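Side-chain contacts in putative methylthioribose-1-phosphate isomerase (Pyrococcus horikoshii OT3, PDB 6A34), which probably catalyses the interconversion of methylthioribose-1-phosphate and methylthioribulose-1-phosphate, an isomerisation step of the methionine salvage pathway: residues I3-K8 with H188-L193; E303-T306 with I312-D315. All coordinates share one frame; numbering follows the deposited sequence.

Contact 1. Residues I3-K8 with H188-L193; sequences IRYTPK and HKDGSL
OD1 of D190 is gripped by two donors from the N-terminal segment: R4 NH1 and the hydroxyl of Y5. This surface contact joins the loop ahead of helix 7-10 to the end of helix 180-189, where G191, with positive phi, closes a Schellman motif just before strand 193-199 of the mainly parallel sheet. R4 and D190 form an end-on, two-nitrogen salt bridge. R4 NH1 reaches D190 OD1 at 2.7 Å, while R4 NH2 meets the syn lone pair of D190 OD2, also at 2.7 Å. Guanidinium and carboxylate are nearly coplanar, their planes 16° apart, and come from opposite directions. A bend in the R4 chain at chi3 (-62°) sets the guanidinium with Y5 CD2 over one face, toward its rim. Y5 OH donates to D190 OD1 over 2.7 Å from above the carboxylate plane, 35° out of it, a direction distinct from that of the arginine. Three bonds thus fix the rotation of the D190 carboxylate, and the positive charge beside it would be expected to favour its ionised form. With an alanine here the R4 guanidinium is likely to lose its mate and the Y5 hydroxyl this acceptor, leaving both groups freer to turn. Elsewhere R4 packs on H152 of helix 125-157 and on V186, tying the N-terminal loop to two helices, and T6 caps the start of helix 7-10. Next to the polar cluster K189 CB lies over one face of the Y5 ring, 3.5 Å from Y5 CZ, with K189 CG 3.6 Å from Y5 CE1.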
loop_
_atom_site.group_PDB
_atom_site.type_symbol
_atom_site.label_atom_id
_atom_site.label_comp_id
_atom_site.label_asym_id
_atom_site.label_seq_id
_atom_site.Cartn_x
_atom_site.Cartn_y
_atom_site.Cartn_z
ATOM N N ILE A 3 -15.142 33.755 -6.144
ATOM C CA ILE A 3 -13.769 33.383 -6.339
ATOM C C ILE A 3 -12.908 34.489 -5.710
ATOM O O ILE A 3 -12.932 35.621 -6.177
ATOM C CB ILE A 3 -13.473 33.192 -7.845
ATOM C CG1 ILE A 3 -14.506 32.294 -8.539
ATOM C CG2 ILE A 3 -12.059 32.691 -8.058
ATOM C CD1 ILE A 3 -14.889 31.062 -7.766
ATOM N N ARG A 4 -12.172 34.132 -4.653
ATOM C CA ARG A 4 -11.380 35.034 -3.849
ATOM C C ARG A 4 -9.907 34.983 -4.277
ATOM O O ARG A 4 -9.128 35.876 -3.915
ATOM C CB ARG A 4 -11.494 34.667 -2.360
ATOM C CG ARG A 4 -12.892 34.835 -1.773
ATOM C CD ARG A 4 -13.101 34.177 -0.406
ATOM N NE ARG A 4 -12.942 32.717 -0.391
ATOM C CZ ARG A 4 -12.040 32.065 0.345
ATOM N NH1 ARG A 4 -11.060 32.732 0.951
ATOM N NH2 ARG A 4 -12.139 30.747 0.486
ATOM N N TYR A 5 -9.508 33.924 -4.991
ATOM C CA TYR A 5 -8.106 33.735 -5.366
ATOM C C TYR A 5 -7.995 33.553 -6.884
ATOM O O TYR A 5 -8.906 33.052 -7.512
ATOM C CB TYR A 5 -7.477 32.561 -4.609
ATOM C CG TYR A 5 -7.401 32.720 -3.109
ATOM C CD1 TYR A 5 -6.425 33.514 -2.520
ATOM C CD2 TYR A 5 -8.291 32.054 -2.273
ATOM C CE1 TYR A 5 -6.343 33.652 -1.143
ATOM C CE2 TYR A 5 -8.235 32.190 -0.900
ATOM C CZ TYR A 5 -7.260 32.996 -0.337
ATOM O OH TYR A 5 -7.177 33.120 1.016
ATOM N N THR A 6 -6.871 34.020 -7.443
ATOM C CA THR A 6 -6.429 33.708 -8.799
ATOM C C THR A 6 -5.527 32.476 -8.748
ATOM O O THR A 6 -4.960 32.156 -7.703
ATOM C CB THR A 6 -5.671 34.892 -9.424
ATOM O OG1 THR A 6 -4.487 35.046 -8.653
ATOM C CG2 THR A 6 -6.442 36.202 -9.450
ATOM N N PRO A 7 -5.360 31.743 -9.868
ATOM C CA PRO A 7 -4.419 30.632 -9.928
ATOM C C PRO A 7 -3.050 30.949 -9.336
ATOM O O PRO A 7 -2.553 30.142 -8.599
ATOM C CB PRO A 7 -4.298 30.377 -11.426
ATOM C CG PRO A 7 -5.669 30.687 -11.935
ATOM C CD PRO A 7 -6.114 31.885 -11.120
ATOM N N LYS A 8 -2.521 32.145 -9.607
ATOM C CA LYS A 8 -1.142 32.517 -9.247
ATOM C C LYS A 8 -1.027 32.762 -7.752
ATOM O O LYS A 8 0.056 32.644 -7.191
ATOM C CB LYS A 8 -0.669 33.777 -9.981
ATOM C CG LYS A 8 0.195 33.495 -11.205
ATOM C CD LYS A 8 0.286 34.640 -12.207
ATOM C CE LYS A 8 1.220 34.314 -13.356
ATOM N NZ LYS A 8 1.102 35.287 -14.472
ATOM N N HIS A 188 -5.219 26.091 2.123
ATOM C CA HIS A 188 -3.869 26.426 2.623
ATOM C C HIS A 188 -3.716 27.952 2.709
ATOM O O HIS A 188 -3.246 28.487 3.711
ATOM C CB HIS A 188 -2.777 25.780 1.758
ATOM C CG HIS A 188 -1.399 26.220 2.108
ATOM N ND1 HIS A 188 -0.764 25.806 3.257
ATOM C CD2 HIS A 188 -0.533 27.038 1.481
ATOM C CE1 HIS A 188 0.447 26.334 3.313
ATOM N NE2 HIS A 188 0.604 27.101 2.251
ATOM N N LYS A 189 -4.136 28.643 1.651
ATOM C CA LYS A 189 -4.129 30.110 1.624
ATOM C C LYS A 189 -4.981 30.666 2.765
ATOM O O LYS A 189 -4.611 31.690 3.372
ATOM C CB LYS A 189 -4.694 30.670 0.308
ATOM C CG LYS A 189 -3.679 31.365 -0.580
ATOM C CD LYS A 189 -2.503 30.465 -0.908
ATOM C CE LYS A 189 -1.173 31.059 -0.506
ATOM N NZ LYS A 189 -0.054 30.239 -1.025
ATOM N N ASP A 190 -6.143 30.038 2.996
ATOM C CA ASP A 190 -7.087 30.524 4.010
ATOM C C ASP A 190 -6.547 30.254 5.424
ATOM O O ASP A 190 -7.125 30.718 6.389
ATOM C CB ASP A 190 -8.478 29.908 3.833
ATOM C CG ASP A 190 -9.281 30.569 2.733
ATOM O OD1 ASP A 190 -8.962 31.718 2.395
ATOM O OD2 ASP A 190 -10.211 29.927 2.222
ATOM N N GLY A 191 -5.446 29.509 5.555
ATOM C CA GLY A 191 -4.936 29.108 6.883
ATOM C C GLY A 191 -5.727 27.952 7.509
ATOM O O GLY A 191 -5.615 27.681 8.696
ATOM N N SER A 192 -6.533 27.238 6.715
ATOM C CA SER A 192 -7.427 26.264 7.286
ATOM C C SER A 192 -6.903 24.833 7.050
ATOM O O SER A 192 -7.400 23.903 7.639
ATOM C CB SER A 192 -8.852 26.506 6.829
ATOM O OG SER A 192 -9.026 26.177 5.473
ATOM N N LEU A 193 -5.791 24.680 6.329
ATOM C CA LEU A 193 -5.172 23.376 6.151
ATOM C C LEU A 193 -3.943 23.219 7.042
ATOM O O LEU A 193 -2.846 23.695 6.693
ATOM C CB LEU A 193 -4.789 23.183 4.684
ATOM C CG LEU A 193 -4.094 21.857 4.391
ATOM C CD1 LEU A 193 -5.100 20.725 4.439
ATOM C CD2 LEU A 193 -3.415 21.896 3.038
#

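Contact 2. Residues E303-T306 with I312-D315; sequences EVLT and IAPD
CD2 of L305 packs on A313 CB at 3.9 Å and on the carbonyl oxygen P314 O at 3.6 Å. Helix 302-305 leads into the short strands 306-307 and 310-311, a tight hairpin-like turn-back, after which 312-315 returns to the helix end. The two segments are joined by a backbone bond: I312 N donates to L305 O at 2.9 Å, almost straight at the hydrogen (172°), and thereby occupies a carbonyl of the last helical residue. The side chain of I312 curls round the same helix end. Its CG1 sits between the backbone N and the carbonyl carbon (chi1 49°), and with chi2 at 73° the chain carries CD1 back to the helix, 3.5 Å from V304 O and equally near L305 O. CG1 itself lies 3.6 Å from L305 O, so the carbonyl that takes the I312 amide is also covered by aliphatic carbon of that residue. A313 points its methyl toward the helix and meets L305 there. Helix exit is marked by T306, whose hydroxyl is hydrogen-bonded to E302 O and whose carbonyl takes NH1 of R202; NH2 of R202 makes a weak hydrogen bond to V304 O. The second subunit packs against this pair: its L224 on V304 and A313, its L205 on I312, and its A208 on P314. V304 lies about 11 Å, side chain to side chain, from K258, predicted to bind substrate. The chemistry is that of a buried intrachain contact bordered by the second subunit: one main-chain bond joins the end of helix 302-305 to I312, whose CD1 and CG1 add aliphatic packing against the carbonyls there.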
loop_
_atom_site.group_PDB
_atom_site.type_symbol
_atom_site.label_atom_id
_atom_site.label_comp_id
_atom_site.label_asym_id
_atom_site.label_seq_id
_atom_site.Cartn_x
_atom_site.Cartn_y
_atom_site.Cartn_z
ATOM N N GLU A 303 3.271 -3.578 -12.685
ATOM C CA GLU A 303 3.032 -2.488 -11.760
ATOM C C GLU A 303 3.048 -2.970 -10.295
ATOM O O GLU A 303 3.387 -2.200 -9.425
ATOM C CB GLU A 303 1.691 -1.816 -12.040
ATOM C CG GLU A 303 1.614 -1.076 -13.359
ATOM C CD GLU A 303 0.288 -0.328 -13.516
ATOM O OE1 GLU A 303 -0.671 -0.635 -12.765
ATOM O OE2 GLU A 303 0.212 0.558 -14.382
ATOM N N VAL A 304 2.706 -4.240 -10.032
ATOM C CA VAL A 304 2.729 -4.793 -8.640
ATOM C C VAL A 304 4.060 -5.517 -8.322
ATOM O O VAL A 304 4.514 -5.474 -7.167
ATOM C CB VAL A 304 1.517 -5.711 -8.400
ATOM C CG1 VAL A 304 1.591 -6.410 -7.056
ATOM C CG2 VAL A 304 0.195 -4.944 -8.535
ATOM N N LEU A 305 4.641 -6.214 -9.312
ATOM C CA LEU A 305 5.857 -7.018 -9.137
ATOM C C LEU A 305 7.050 -6.081 -8.951
ATOM O O LEU A 305 8.001 -6.474 -8.313
ATOM C CB LEU A 305 6.086 -7.935 -10.345
ATOM C CG LEU A 305 4.986 -8.959 -10.596
ATOM C CD1 LEU A 305 5.219 -9.673 -11.905
ATOM C CD2 LEU A 305 4.874 -9.960 -9.460
ATOM N N THR A 306 6.970 -4.883 -9.551
ATOM C CA THR A 306 7.932 -3.824 -9.362
ATOM C C THR A 306 7.312 -2.658 -8.576
ATOM O O THR A 306 6.093 -2.469 -8.504
ATOM C CB THR A 306 8.516 -3.331 -10.692
ATOM O OG1 THR A 306 7.517 -2.570 -11.363
ATOM C CG2 THR A 306 8.990 -4.441 -11.609
ATOM N N ILE A 312 10.417 -6.470 -6.623
ATOM C CA ILE A 312 10.286 -6.714 -5.182
ATOM C C ILE A 312 9.470 -7.983 -4.894
ATOM O O ILE A 312 9.119 -8.261 -3.732
ATOM C CB ILE A 312 9.717 -5.468 -4.460
ATOM C CG1 ILE A 312 8.467 -4.876 -5.125
ATOM C CG2 ILE A 312 10.799 -4.393 -4.316
ATOM C CD1 ILE A 312 7.172 -5.677 -4.957
ATOM N N ALA A 313 9.141 -8.748 -5.929
ATOM C CA ALA A 313 8.342 -9.952 -5.797
ATOM C C ALA A 313 8.901 -10.984 -6.753
ATOM O O ALA A 313 9.408 -10.614 -7.807
ATOM C CB ALA A 313 6.887 -9.699 -6.130
ATOM N N PRO A 314 8.721 -12.284 -6.447
ATOM C CA PRO A 314 9.032 -13.358 -7.390
ATOM C C PRO A 314 7.967 -13.420 -8.485
ATOM O O PRO A 314 6.941 -12.725 -8.396
ATOM C CB PRO A 314 8.968 -14.624 -6.523
ATOM C CG PRO A 314 8.040 -14.277 -5.391
ATOM C CD PRO A 314 8.099 -12.777 -5.211
ATOM N N ASP A 315 8.191 -14.266 -9.484
ATOM C CA ASP A 315 7.254 -14.425 -10.581
ATOM C C ASP A 315 6.047 -15.205 -10.053
ATOM O O ASP A 315 6.073 -16.427 -9.958
ATOM C CB ASP A 315 7.902 -15.114 -11.791
ATOM C CG ASP A 315 6.937 -15.528 -12.903
ATOM O OD1 ASP A 315 5.755 -15.099 -12.874
ATOM O OD2 ASP A 315 7.375 -16.280 -13.810
#

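Contact 1 lies on the surface and contact 2 is buried, their centres about 41 Å apart and their nearest atoms about 28 Å apart; they share no helix or strand and follow one another along the chain. Contact 1 is long-range, bringing the N-terminal loop onto a helix end 180 residues later, and relies on charge and hydroxyl bonding within one subunit. The local pairing in contact 2 spans only a few residues and depends on aliphatic packing plus a main-chain bond, with the second subunit packed against it. Each segment pair involves a helix C-terminal end, met by polar side chains in one case and by backbone and methyls in the other.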